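Long-range contacts in haloacid dehalogenase domain protein hydrolase (Planctomyces limnophilus, PDB 4OVY), which is probably a metal-dependent hydrolase, perhaps a phosphatase, of the haloacid dehalogenase superfamily, and holds a calcium ion in its metal site: residues D9-R14 and G288-D293; H259-R264 and K299-E304. One frame throughout, in Å; residues are numbered along the deposited sequence. Where two conformers were deposited one is given.

Contact 1: D9-R14 and G288-D293; sequences DSAARR and GWIVID
Ala12, in the first turn of helix 11-24, sets its methyl between two isoleucines of strand 290-293. Its CB lies 3.6 Å from CG1 of Ile292, and its CA is 3.6 Å from CG2 of Ile290. In Ile290 that gamma methyl stands anti to the backbone N, which carries it over the start of the helix, where it also meets Ala11 CB at 4.2 Å. Ile292 uses its other branch, the CG1 methylene, against Ala12. Alternate strand residues thus grip the helix while Val291, between them, turns its side chain away and offers its carbonyl. A water bridges there, donating to Val291 O at 2.9 Å and accepting from Ala12 N at 3.0 Å, so it occupies one of the backbone N-H groups that a first helical turn cannot bond internally. Ser10 is the N-cap: its OG takes the N-H of Arg13 at 3.1 Å in a nearly straight bond (170°). Trp7 and Leu255 also pack on Ala12, and Ile290 and Ile292 are hydrogen-bonded through their backbones to strand 253-260. The whole is helix-on-sheet packing, the start of an N-terminal helix laid over the parallel strand pair 253-260 and 290-293 of a HAD-type alpha/beta domain.

Contact 2: H259-R264 and K299-E304; sequences HTDAVR and KVIFPE
Asp261 OD2, 4.4 Å from Ile301 CD1 across the contact, is gripped by two nitrogens of the Arg264 guanidinium. Arg264 NE donates to Asp261 OD2 at 2.7 Å from the syn side, with the oxygen only 3° out of the guanidinium plane, and NH2 adds a weak bond to that same oxygen. Asp261 OD1 accepts the backbone N-H of Arg264, N to OD1 3.0 Å, nearly straight at 174° but coming from above the carboxylate plane. Arg264's chain bends at chi3 (-61°), bringing the guanidinium back to this carboxylate. Ile301 covers one face of the group: its CD1 sits 3.6 Å above the plane, offset toward the rim and nearest NH2, while its CG1 packs on Arg264 CB at 3.7 Å. At the guanidinium edge Arg264 NH1 comes within 3.1 Å of Lys299 O, and NH2 donates to the carbonyl of Trp298. Further along, Arg264 O faces the edge of the Phe302 ring, 3.5 Å from CE2, and Ile301 CG2 lies over the ring's centre. With an alanine here the Asp261 carboxylate would probably lose its charged mate, and Ile301 the flat group it packs on. The turn after strand 253-260 is an Asx motif, and its arginine packs against the C-terminal tail that follows helix 294-297, joining turn and tail.

How the contacts relate
From the N terminus, the chain enters contact 1 at once through 9-14, then builds most of the domain, including the metal-site residues, before reaching 259-264, the first half of contact 2. It returns to contact 1 at 288-293, closing a loop of 273 residues, and shortly afterwards 299-304 closes the much shorter second one, 34 residues long. The segments alternate, so the two loops cross. Strands 253-260 and 290-293 are parallel neighbours in the sheet, and the contacts join directly where Asp293 OD1 and Thr260 OG1 lie 2.6 Å apart, probably hydrogen-bonded. Contact 1 joins the N-terminal helix to the sheet; contact 2 joins the C-terminal tail to the turn after strand 253-260.

Contact 1: D9-R14 and G288-D293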
loop_
_atom_site.group_PDB
_atom_site.type_symbol
_atom_site.label_atom_id
_atom_site.label_comp_id
_atom_site.label_asym_id
_atom_site.label_seq_id
_atom_site.Cartn_x
_atom_site.Cartn_y
_atom_site.Cartn_z
ATOM N N ASP A 9 -9.765 23.614 -25.179
ATOM C CA ASP A 9 -8.533 24.336 -24.936
ATOM C C ASP A 9 -8.744 25.146 -23.657
ATOM O O ASP A 9 -9.747 25.830 -23.515
ATOM C CB ASP A 9 -8.172 25.251 -26.105
ATOM C CG ASP A 9 -6.791 25.886 -25.951
ATOM O OD1 ASP A 9 -5.942 25.378 -25.176
ATOM O OD2 ASP A 9 -6.551 26.909 -26.609
ATOM N N SER A 10 -7.808 25.025 -22.724
ATOM C CA SER A 10 -7.904 25.672 -21.429
ATOM C C SER A 10 -6.537 25.664 -20.766
ATOM O O SER A 10 -5.647 24.945 -21.201
ATOM C CB SER A 10 -8.900 24.922 -20.535
ATOM O OG SER A 10 -8.386 23.662 -20.121
ATOM N N ALA A 11 -6.373 26.438 -19.697
ATOM C CA ALA A 11 -5.133 26.374 -18.928
ATOM C C ALA A 11 -4.836 24.942 -18.493
ATOM O O ALA A 11 -3.689 24.498 -18.564
ATOM C CB ALA A 11 -5.191 27.296 -17.717
ATOM N N ALA A 12 -5.869 24.225 -18.049
ATOM C CA ALA A 12 -5.688 22.868 -17.539
ATOM C C ALA A 12 -5.247 21.875 -18.624
ATOM O O ALA A 12 -4.328 21.090 -18.404
ATOM C CB ALA A 12 -6.950 22.379 -16.840
ATOM N N ARG A 13 -5.888 21.911 -19.787
ATOM C CA ARG A 13 -5.514 20.998 -20.867
ATOM C C ARG A 13 -4.100 21.295 -21.354
ATOM O O ARG A 13 -3.329 20.372 -21.618
ATOM C CB ARG A 13 -6.501 21.057 -22.035
ATOM C CG ARG A 13 -6.406 19.829 -22.937
ATOM C CD ARG A 13 -7.272 19.949 -24.180
ATOM N NE ARG A 13 -6.776 20.957 -25.124
ATOM C CZ ARG A 13 -7.381 21.263 -26.267
ATOM N NH1 ARG A 13 -8.507 20.647 -26.602
ATOM N NH2 ARG A 13 -6.870 22.184 -27.075
ATOM N N ARG A 14 -3.757 22.578 -21.462
ATOM C CA ARG A 14 -2.406 22.973 -21.875
ATOM C C ARG A 14 -1.358 22.483 -20.885
ATOM O O ARG A 14 -0.335 21.924 -21.283
ATOM C CB ARG A 14 -2.300 24.488 -22.055
ATOM C CG ARG A 14 -3.073 25.005 -23.258
ATOM C CD ARG A 14 -2.744 26.450 -23.585
ATOM N NE ARG A 14 -3.247 27.391 -22.590
ATOM C CZ ARG A 14 -4.490 27.870 -22.535
ATOM N NH1 ARG A 14 -5.416 27.502 -23.418
ATOM N NH2 ARG A 14 -4.811 28.734 -21.577
ATOM N N GLY A 288 0.796 27.733 -7.931
ATOM C CA GLY A 288 0.908 27.221 -9.298
ATOM C C GLY A 288 -0.070 26.089 -9.586
ATOM O O GLY A 288 0.080 25.353 -10.567
ATOM N N TRP A 289 -1.075 25.944 -8.732
ATOM C CA TRP A 289 -2.117 24.945 -8.936
ATOM C C TRP A 289 -3.063 25.385 -10.052
ATOM O O TRP A 289 -3.570 26.505 -10.052
ATOM C CB TRP A 289 -2.905 24.711 -7.644
ATOM C CG TRP A 289 -2.081 24.155 -6.514
ATOM C CD1 TRP A 289 -0.900 23.484 -6.611
ATOM C CD2 TRP A 289 -2.400 24.199 -5.108
ATOM N NE1 TRP A 289 -0.453 23.124 -5.360
ATOM C CE2 TRP A 289 -1.357 23.547 -4.423
ATOM C CE3 TRP A 289 -3.453 24.747 -4.370
ATOM C CZ2 TRP A 289 -1.345 23.404 -3.035
ATOM C CZ3 TRP A 289 -3.437 24.607 -2.986
ATOM C CH2 TRP A 289 -2.391 23.944 -2.336
ATOM N N ILE A 290 -3.306 24.492 -10.998
ATOM C CA ILE A 290 -4.115 24.821 -12.166
ATOM C C ILE A 290 -5.552 24.411 -11.898
ATOM O O ILE A 290 -5.834 23.253 -11.581
ATOM C CB ILE A 290 -3.601 24.113 -13.433
ATOM C CG1 ILE A 290 -2.098 24.380 -13.638
ATOM C CG2 ILE A 290 -4.413 24.547 -14.649
ATOM C CD1 ILE A 290 -1.726 25.835 -13.811
ATOM N N VAL A 291 -6.456 25.371 -12.028
ATOM C CA VAL A 291 -7.859 25.154 -11.732
ATOM C C VAL A 291 -8.611 24.755 -13.001
ATOM O O VAL A 291 -8.544 25.443 -14.017
ATOM C CB VAL A 291 -8.491 26.412 -11.112
ATOM C CG1 VAL A 291 -9.969 26.181 -10.813
ATOM C CG2 VAL A 291 -7.733 26.797 -9.843
ATOM N N ILE A 292 -9.323 23.637 -12.917
ATOM C CA ILE A 292 -10.209 23.176 -13.975
ATOM C C ILE A 292 -11.601 23.775 -13.750
ATOM O O ILE A 292 -12.248 23.495 -12.735
ATOM C CB ILE A 292 -10.306 21.639 -13.965
ATOM C CG1 ILE A 292 -8.927 21.004 -14.166
ATOM C CG2 ILE A 292 -11.284 21.143 -15.019
ATOM C CD1 ILE A 292 -8.826 19.595 -13.623
ATOM N N ASP A 293 -12.047 24.606 -14.693
ATOM C CA ASP A 293 -13.397 25.184 -14.681
ATOM C C ASP A 293 -14.333 24.210 -15.400
ATOM O O ASP A 293 -14.334 24.148 -16.628
ATOM C CB ASP A 293 -13.360 26.542 -15.394
ATOM C CG ASP A 293 -14.695 27.281 -15.371
ATOM O OD1 ASP A 293 -15.769 26.655 -15.324
ATOM O OD2 ASP A 293 -14.658 28.523 -15.432
HETATM O O HOH W 1 -8.403 25.483 -16.963
#

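Contact 2: H259-R264 and K299-E304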
loop_
_atom_site.group_PDB
_atom_site.type_symbol
_atom_site.label_atom_id
_atom_site.label_comp_id
_atom_site.label_asym_id
_atom_site.label_seq_id
_atom_site.Cartn_x
_atom_site.Cartn_y
_atom_site.Cartn_z
ATOM N N HIS A 259 -16.041 23.102 -9.250
ATOM C CA HIS A 259 -17.427 22.821 -9.619
ATOM C C HIS A 259 -18.203 24.103 -9.858
ATOM O O HIS A 259 -18.775 24.689 -8.932
ATOM C CB HIS A 259 -18.076 21.974 -8.536
ATOM C CG HIS A 259 -17.466 20.616 -8.415
ATOM N ND1 HIS A 259 -18.069 19.483 -8.913
ATOM C CD2 HIS A 259 -16.277 20.218 -7.906
ATOM C CE1 HIS A 259 -17.294 18.439 -8.684
ATOM N NE2 HIS A 259 -16.198 18.858 -8.078
ATOM N N THR A 260 -18.213 24.520 -11.120
ATOM C CA THR A 260 -18.788 25.788 -11.546
ATOM C C THR A 260 -20.049 25.617 -12.399
ATOM O O THR A 260 -20.648 26.614 -12.817
ATOM C CB THR A 260 -17.763 26.554 -12.396
ATOM O OG1 THR A 260 -17.270 25.692 -13.433
ATOM C CG2 THR A 260 -16.600 27.039 -11.528
ATOM N N ASP A 261 -20.454 24.370 -12.648
ATOM C CA ASP A 261 -21.499 24.075 -13.626
ATOM C C ASP A 261 -22.771 23.538 -12.969
ATOM O O ASP A 261 -22.924 22.328 -12.802
ATOM C CB ASP A 261 -20.965 23.067 -14.654
ATOM C CG ASP A 261 -21.819 22.993 -15.905
ATOM O OD1 ASP A 261 -23.022 23.350 -15.845
ATOM O OD2 ASP A 261 -21.280 22.572 -16.950
ATOM N N ALA A 262 -23.686 24.441 -12.617
ATOM C CA ALA A 262 -24.945 24.057 -11.966
ATOM C C ALA A 262 -25.930 23.400 -12.932
ATOM O O ALA A 262 -26.868 22.730 -12.502
ATOM C CB ALA A 262 -25.593 25.270 -11.319
ATOM N N VAL A 263 -25.720 23.594 -14.230
ATOM C CA VAL A 263 -26.635 23.067 -15.249
ATOM C C VAL A 263 -26.369 21.592 -15.537
ATOM O O VAL A 263 -27.293 20.783 -15.531
ATOM C CB VAL A 263 -26.539 23.890 -16.547
ATOM C CG1 VAL A 263 -27.458 23.322 -17.628
ATOM C CG2 VAL A 263 -26.878 25.348 -16.259
ATOM N N ARG A 264 -25.110 21.238 -15.783
ATOM C CA ARG A 264 -24.754 19.851 -16.116
ATOM C C ARG A 264 -24.320 19.026 -14.891
ATOM O O ARG A 264 -24.331 17.792 -14.931
ATOM C CB ARG A 264 -23.663 19.839 -17.185
ATOM C CG ARG A 264 -24.060 20.531 -18.482
ATOM C CD ARG A 264 -22.980 20.440 -19.554
ATOM N NE ARG A 264 -21.738 21.071 -19.119
ATOM C CZ ARG A 264 -20.550 20.931 -19.711
ATOM N NH1 ARG A 264 -20.403 20.180 -20.797
ATOM N NH2 ARG A 264 -19.491 21.545 -19.208
ATOM N N LYS A 299 -16.254 19.356 -22.333
ATOM C CA LYS A 299 -17.256 19.295 -23.400
ATOM C C LYS A 299 -18.463 18.472 -22.975
ATOM O O LYS A 299 -19.584 18.731 -23.408
ATOM C CB LYS A 299 -16.666 18.672 -24.670
ATOM C CG LYS A 299 -15.550 19.469 -25.333
ATOM C CD LYS A 299 -15.161 18.807 -26.659
ATOM C CE LYS A 299 -13.788 19.225 -27.152
ATOM N NZ LYS A 299 -13.803 20.609 -27.681
ATOM N N VAL A 300 -18.203 17.461 -22.152
ATOM C CA VAL A 300 -19.240 16.643 -21.529
ATOM C C VAL A 300 -18.818 16.385 -20.092
ATOM O O VAL A 300 -17.641 16.492 -19.770
ATOM C CB VAL A 300 -19.459 15.296 -22.272
ATOM C CG1 VAL A 300 -19.871 15.547 -23.713
ATOM C CG2 VAL A 300 -18.216 14.413 -22.228
ATOM N N ILE A 301 -19.777 16.068 -19.224
ATOM C CA ILE A 301 -19.458 15.757 -17.837
ATOM C C ILE A 301 -19.424 14.245 -17.620
ATOM O O ILE A 301 -18.394 13.694 -17.227
ATOM C CB ILE A 301 -20.459 16.406 -16.860
ATOM C CG1 ILE A 301 -20.549 17.915 -17.102
ATOM C CG2 ILE A 301 -20.076 16.104 -15.412
ATOM C CD1 ILE A 301 -19.235 18.652 -16.976
ATOM N N PHE A 302 -20.545 13.582 -17.887
ATOM C CA PHE A 302 -20.679 12.153 -17.627
ATOM C C PHE A 302 -20.599 11.344 -18.923
ATOM O O PHE A 302 -20.890 11.867 -19.992
ATOM C CB PHE A 302 -22.006 11.874 -16.919
ATOM C CG PHE A 302 -22.191 12.672 -15.658
ATOM C CD1 PHE A 302 -21.463 12.372 -14.515
ATOM C CD2 PHE A 302 -23.066 13.739 -15.624
ATOM C CE1 PHE A 302 -21.618 13.111 -13.354
ATOM C CE2 PHE A 302 -23.229 14.487 -14.470
ATOM C CZ PHE A 302 -22.506 14.172 -13.334
ATOM N N PRO A 303 -20.207 10.063 -18.828
ATOM C CA PRO A 303 -20.253 9.195 -20.010
ATOM C C PRO A 303 -21.684 8.938 -20.480
ATOM O O PRO A 303 -22.629 9.044 -19.694
ATOM C CB PRO A 303 -19.611 7.882 -19.544
ATOM C CG PRO A 303 -19.236 8.057 -18.116
ATOM C CD PRO A 303 -19.787 9.351 -17.610
ATOM N N GLU A 304 -21.838 8.601 -21.754
ATOM C CA GLU A 304 -23.135 8.174 -22.270
ATOM C C GLU A 304 -23.553 6.866 -21.599
ATOM O O GLU A 304 -22.702 6.056 -21.212
ATOM C CB GLU A 304 -23.087 8.000 -23.786
ATOM C CG GLU A 304 -22.869 9.305 -24.536
ATOM C CD GLU A 304 -23.193 9.202 -26.016
ATOM O OE1 GLU A 304 -23.114 8.088 -26.582
ATOM O OE2 GLU A 304 -23.527 10.246 -26.618
#